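Uronate isomerase (Caulobacter crescentus, PDB 2Q01) catalyses the isomerisation of D-glucuronate to D-fructuronate and of D-galacturonate to D-tagaturonate in pentose and glucuronate interconversion. Local coordinates at residues W228-R239 and M291-D302. Residues are numbered along the deposited sequence; the frame is centred on the assembly and turned at random.
Sequences WKSYLEAHRLRR and MLTEMAKMSLDD
Arg239 reaches from helix 228-244 to the C-terminal turn of helix 281-302 and takes Asp302 side-on. Its NE lies 2.9 Å from Asp302 OD1 and its NH2 2.9 Å from Asp302 OD2, each carboxylate oxygen using its syn lone pair. The bend at chi3 (72°) swings the guanidinium across Met298, whose CB lies over one face, and NH2 also donates to Ser299 OG, almost exactly in the guanidinium plane. Ser299 OG and Asp302 OD2 are bonded in addition to the backbone of Leu304, just past the helix end. A water accepts from Arg239 NH1 and donates to Ser299 OG. Truncating Arg239 to an alanine is likely to leave the Asp302 carboxylate without its charged mate and a gap beside Met298. Three methionines carry most of the remaining packing. The extended Met298 is a knob among Leu232, His235, Arg236 and Arg239; its CE lies 3.8 Å from His235 CB, its SD against Arg236 CG and Arg239 CD. Met295 CE sits over the His235 imidazole in a CH-pi contact, 3.9 Å from the centroid, while NE2 donates to Tyr231 OH, itself hydrogen-bonded to Val202 O, and ND1 is hydrogen-bonded to Tyr197 OH. Met291, likewise a knob, makes a Met-aromatic contact at the Trp228 ring edge, SD 3.8 Å from CH2. This buried knobs-into-holes packing, its segment axes crossing at -49°, thus joins apolar thioethers to a directional, charge-paired clamp.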
loop_
_atom_site.group_PDB
_atom_site.type_symbol
_atom_site.label_atom_id
_atom_site.label_comp_id
_atom_site.label_asym_id
_atom_site.label_seq_id
_atom_site.Cartn_x
_atom_site.Cartn_y
_atom_site.Cartn_z
ATOM N N TRP B 228 -19.925 26.105 -28.324
ATOM C CA TRP B 228 -20.218 25.394 -27.066
ATOM C C TRP B 228 -21.541 24.635 -26.957
ATOM O O TRP B 228 -21.536 23.420 -26.753
ATOM C CB TRP B 228 -20.031 26.330 -25.869
ATOM C CG TRP B 228 -20.356 25.729 -24.524
ATOM C CD1 TRP B 228 -21.308 26.165 -23.647
ATOM C CD2 TRP B 228 -19.724 24.599 -23.899
ATOM N NE1 TRP B 228 -21.308 25.383 -22.515
ATOM C CE2 TRP B 228 -20.346 24.416 -22.644
ATOM C CE3 TRP B 228 -18.693 23.725 -24.276
ATOM C CZ2 TRP B 228 -19.971 23.393 -21.763
ATOM C CZ3 TRP B 228 -18.325 22.710 -23.404
ATOM C CH2 TRP B 228 -18.960 22.555 -22.159
ATOM N N LYS B 229 -22.657 25.344 -27.096
ATOM C CA LYS B 229 -23.971 24.737 -26.918
ATOM C C LYS B 229 -24.271 23.648 -27.945
ATOM O O LYS B 229 -25.008 22.700 -27.653
ATOM C CB LYS B 229 -25.072 25.805 -26.899
ATOM C CG LYS B 229 -25.375 26.333 -25.490
ATOM C CD LYS B 229 -26.095 27.680 -25.513
ATOM C CE LYS B 229 -25.114 28.847 -25.640
ATOM N NZ LYS B 229 -25.809 30.155 -25.777
ATOM N N SER B 230 -23.683 23.775 -29.133
ATOM C CA SER B 230 -23.858 22.763 -30.173
ATOM C C SER B 230 -22.771 21.680 -30.159
ATOM O O SER B 230 -22.886 20.676 -30.861
ATOM C CB SER B 230 -23.992 23.410 -31.555
ATOM O OG SER B 230 -22.879 24.222 -31.860
ATOM N N TYR B 231 -21.720 21.896 -29.369
ATOM C CA TYR B 231 -20.739 20.855 -29.065
ATOM C C TYR B 231 -21.391 19.896 -28.074
ATOM O O TYR B 231 -21.236 18.673 -28.166
ATOM C CB TYR B 231 -19.467 21.479 -28.480
ATOM C CG TYR B 231 -18.509 20.518 -27.803
ATOM C CD1 TYR B 231 -17.568 19.797 -28.546
ATOM C CD2 TYR B 231 -18.518 20.357 -26.415
ATOM C CE1 TYR B 231 -16.681 18.930 -27.926
ATOM C CE2 TYR B 231 -17.640 19.485 -25.787
ATOM C CZ TYR B 231 -16.723 18.779 -26.547
ATOM O OH TYR B 231 -15.852 17.920 -25.925
ATOM N N LEU B 232 -22.130 20.473 -27.133
ATOM C CA LEU B 232 -22.906 19.713 -26.168
ATOM C C LEU B 232 -24.071 18.972 -26.818
ATOM O O LEU B 232 -24.360 17.833 -26.443
ATOM C CB LEU B 232 -23.406 20.622 -25.045
ATOM C CG LEU B 232 -22.360 21.162 -24.069
ATOM C CD1 LEU B 232 -23.052 21.874 -22.926
ATOM C CD2 LEU B 232 -21.468 20.042 -23.548
ATOM N N GLU B 233 -24.726 19.609 -27.791
ATOM C CA GLU B 233 -25.760 18.944 -28.593
ATOM C C GLU B 233 -25.213 17.786 -29.414
ATOM O O GLU B 233 -25.889 16.778 -29.588
ATOM C CB GLU B 233 -26.487 19.921 -29.518
ATOM C CG GLU B 233 -27.886 20.292 -29.041
ATOM C CD GLU B 233 -28.800 19.084 -28.880
ATOM O OE1 GLU B 233 -28.916 18.288 -29.838
ATOM O OE2 GLU B 233 -29.405 18.934 -27.794
ATOM N N ALA B 234 -23.988 17.943 -29.907
ATOM C CA ALA B 234 -23.309 16.897 -30.658
ATOM C C ALA B 234 -22.989 15.683 -29.790
ATOM O O ALA B 234 -22.995 14.559 -30.281
ATOM C CB ALA B 234 -22.049 17.443 -31.289
ATOM N N HIS B 235 -22.713 15.914 -28.508
ATOM C CA HIS B 235 -22.484 14.832 -27.553
ATOM C C HIS B 235 -23.769 14.092 -27.209
ATOM O O HIS B 235 -23.759 12.871 -27.055
ATOM C CB HIS B 235 -21.861 15.365 -26.271
ATOM C CG HIS B 235 -20.368 15.421 -26.294
ATOM N ND1 HIS B 235 -19.582 14.292 -26.364
ATOM C CD2 HIS B 235 -19.515 16.468 -26.210
ATOM C CE1 HIS B 235 -18.309 14.640 -26.347
ATOM N NE2 HIS B 235 -18.240 15.955 -26.251
ATOM N N ARG B 236 -24.866 14.838 -27.082
ATOM C CA ARG B 236 -26.171 14.258 -26.783
ATOM C C ARG B 236 -26.674 13.384 -27.925
ATOM O O ARG B 236 -27.156 12.273 -27.690
ATOM C CB ARG B 236 -27.191 15.346 -26.473
ATOM C CG ARG B 236 -27.020 15.984 -25.117
ATOM C CD ARG B 236 -28.178 16.926 -24.799
ATOM N NE ARG B 236 -27.733 18.014 -23.931
ATOM C CZ ARG B 236 -27.450 19.247 -24.347
ATOM N NH1 ARG B 236 -27.587 19.582 -25.626
ATOM N NH2 ARG B 236 -27.039 20.155 -23.472
ATOM N N LEU B 237 -26.541 13.885 -29.152
ATOM C CA LEU B 237 -26.951 13.153 -30.347
ATOM C C LEU B 237 -26.119 11.892 -30.577
ATOM O O LEU B 237 -26.646 10.872 -31.022
ATOM C CB LEU B 237 -26.902 14.055 -31.585
ATOM C CG LEU B 237 -27.905 15.210 -31.707
ATOM C CD1 LEU B 237 -27.730 15.894 -33.049
ATOM C CD2 LEU B 237 -29.357 14.762 -31.520
ATOM N N ARG B 238 -24.826 11.963 -30.271
ATOM C CA ARG B 238 -23.947 10.805 -30.423
ATOM C C ARG B 238 -24.182 9.766 -29.337
ATOM O O ARG B 238 -24.169 8.576 -29.615
ATOM C CB ARG B 238 -22.471 11.217 -30.486
ATOM C CG ARG B 238 -22.074 11.881 -31.804
ATOM C CD ARG B 238 -22.518 11.067 -32.994
ATOM N NE ARG B 238 -21.649 9.923 -33.233
ATOM C CZ ARG B 238 -21.997 8.850 -33.936
ATOM N NH1 ARG B 238 -21.129 7.863 -34.109
ATOM N NH2 ARG B 238 -23.212 8.762 -34.459
ATOM N N ARG B 239 -24.425 10.225 -28.113
ATOM C CA ARG B 239 -24.784 9.336 -27.018
ATOM C C ARG B 239 -26.068 8.571 -27.308
ATOM O O ARG B 239 -26.142 7.372 -27.036
ATOM C CB ARG B 239 -24.909 10.110 -25.710
ATOM C CG ARG B 239 -23.580 10.324 -25.019
ATOM C CD ARG B 239 -23.662 11.438 -23.995
ATOM N NE ARG B 239 -24.417 11.038 -22.814
ATOM C CZ ARG B 239 -23.862 10.687 -21.655
ATOM N NH1 ARG B 239 -22.545 10.683 -21.511
ATOM N NH2 ARG B 239 -24.631 10.342 -20.636
ATOM N N MET B 291 -15.973 18.579 -18.235
ATOM C CA MET B 291 -16.662 17.603 -19.075
ATOM C C MET B 291 -17.075 16.324 -18.351
ATOM O O MET B 291 -18.046 15.692 -18.749
ATOM C CB MET B 291 -15.838 17.270 -20.319
ATOM C CG MET B 291 -15.806 18.386 -21.364
ATOM S SD MET B 291 -17.421 19.091 -21.788
ATOM C CE MET B 291 -18.166 17.699 -22.608
ATOM N N LEU B 292 -16.353 15.947 -17.295
ATOM C CA LEU B 292 -16.769 14.824 -16.452
ATOM C C LEU B 292 -18.123 15.108 -15.826
ATOM O O LEU B 292 -19.006 14.252 -15.836
ATOM C CB LEU B 292 -15.731 14.507 -15.366
ATOM C CG LEU B 292 -14.619 13.512 -15.722
ATOM C CD1 LEU B 292 -13.877 13.057 -14.469
ATOM C CD2 LEU B 292 -15.155 12.299 -16.488
ATOM N N THR B 293 -18.286 16.326 -15.310
ATOM C CA THR B 293 -19.558 16.797 -14.754
ATOM C C THR B 293 -20.634 16.937 -15.833
ATOM O O THR B 293 -21.803 16.645 -15.598
ATOM C CB THR B 293 -19.362 18.138 -14.027
ATOM O OG1 THR B 293 -18.440 17.948 -12.952
ATOM C CG2 THR B 293 -20.674 18.685 -13.454
ATOM N N GLU B 294 -20.221 17.361 -17.021
ATOM C CA GLU B 294 -21.150 17.592 -18.110
ATOM C C GLU B 294 -21.733 16.281 -18.622
ATOM O O GLU B 294 -22.924 16.216 -18.926
ATOM C CB GLU B 294 -20.473 18.389 -19.226
ATOM C CG GLU B 294 -21.394 19.394 -19.911
ATOM C CD GLU B 294 -21.851 20.537 -19.004
ATOM O OE1 GLU B 294 -23.047 20.898 -19.062
ATOM O OE2 GLU B 294 -21.024 21.079 -18.244
ATOM N N MET B 295 -20.901 15.233 -18.666
ATOM C CA MET B 295 -21.338 13.889 -19.076
ATOM C C MET B 295 -22.284 13.269 -18.055
ATOM O O MET B 295 -23.148 12.473 -18.412
ATOM C CB MET B 295 -20.145 12.947 -19.292
ATOM C CG MET B 295 -19.215 13.280 -20.457
ATOM S SD MET B 295 -19.855 12.958 -22.099
ATOM C CE MET B 295 -20.258 14.605 -22.649
ATOM N N ALA B 296 -22.099 13.628 -16.787
ATOM C CA ALA B 296 -22.935 13.146 -15.695
ATOM C C ALA B 296 -24.296 13.822 -15.710
ATOM O O ALA B 296 -25.297 13.205 -15.359
ATOM C CB ALA B 296 -22.254 13.391 -14.381
ATOM N N LYS B 297 -24.317 15.092 -16.112
ATOM C CA LYS B 297 -25.551 15.852 -16.313
ATOM C C LYS B 297 -26.378 15.328 -17.495
ATOM O O LYS B 297 -27.605 15.434 -17.494
ATOM C CB LYS B 297 -25.229 17.337 -16.523
ATOM C CG LYS B 297 -24.844 18.075 -15.246
ATOM C CD LYS B 297 -24.904 19.584 -15.419
ATOM C CE LYS B 297 -23.564 20.159 -15.813
ATOM N NZ LYS B 297 -23.624 21.639 -15.949
ATOM N N MET B 298 -25.697 14.784 -18.506
ATOM C CA MET B 298 -26.362 14.137 -19.632
ATOM C C MET B 298 -26.891 12.772 -19.219
ATOM O O MET B 298 -27.964 12.362 -19.662
ATOM C CB MET B 298 -25.408 13.980 -20.818
ATOM C CG MET B 298 -25.195 15.243 -21.637
ATOM S SD MET B 298 -23.915 15.022 -22.887
ATOM C CE MET B 298 -23.434 16.727 -23.143
ATOM N N SER B 299 -26.135 12.085 -18.362
ATOM C CA SER B 299 -26.504 10.768 -17.830
ATOM C C SER B 299 -27.762 10.810 -16.973
ATOM O O SER B 299 -28.482 9.816 -16.865
ATOM C CB SER B 299 -25.354 10.189 -17.014
ATOM O OG SER B 299 -24.359 9.652 -17.862
ATOM N N LEU B 300 -28.015 11.969 -16.367
ATOM C CA LEU B 300 -29.257 12.236 -15.650
ATOM C C LEU B 300 -30.473 12.114 -16.563
ATOM O O LEU B 300 -31.560 11.746 -16.108
ATOM C CB LEU B 300 -29.214 13.642 -15.072
ATOM C CG LEU B 300 -28.945 13.897 -13.593
ATOM C CD1 LEU B 300 -27.776 13.102 -13.037
ATOM C CD2 LEU B 300 -28.723 15.381 -13.432
ATOM N N ASP B 301 -30.278 12.423 -17.847
ATOM C CA ASP B 301 -31.340 12.345 -18.849
ATOM C C ASP B 301 -31.386 11.017 -19.607
ATOM O O ASP B 301 -32.462 10.434 -19.746
ATOM C CB ASP B 301 -31.246 13.518 -19.832
ATOM C CG ASP B 301 -31.573 14.857 -19.183
ATOM O OD1 ASP B 301 -30.850 15.841 -19.450
ATOM O OD2 ASP B 301 -32.549 14.931 -18.404
ATOM N N ASP B 302 -30.235 10.543 -20.090
ATOM C CA ASP B 302 -30.196 9.345 -20.949
ATOM C C ASP B 302 -29.824 8.022 -20.266
ATOM O O ASP B 302 -29.898 6.958 -20.889
ATOM C CB ASP B 302 -29.365 9.581 -22.231
ATOM C CG ASP B 302 -27.871 9.825 -21.971
ATOM O OD1 ASP B 302 -27.234 10.456 -22.844
ATOM O OD2 ASP B 302 -27.318 9.393 -20.934
HETATM O O HOH W 1 -28.774 16.618 -21.146
HETATM O O HOH W 2 -28.325 11.861 -24.894
HETATM O O HOH W 3 -21.734 9.465 -18.942
#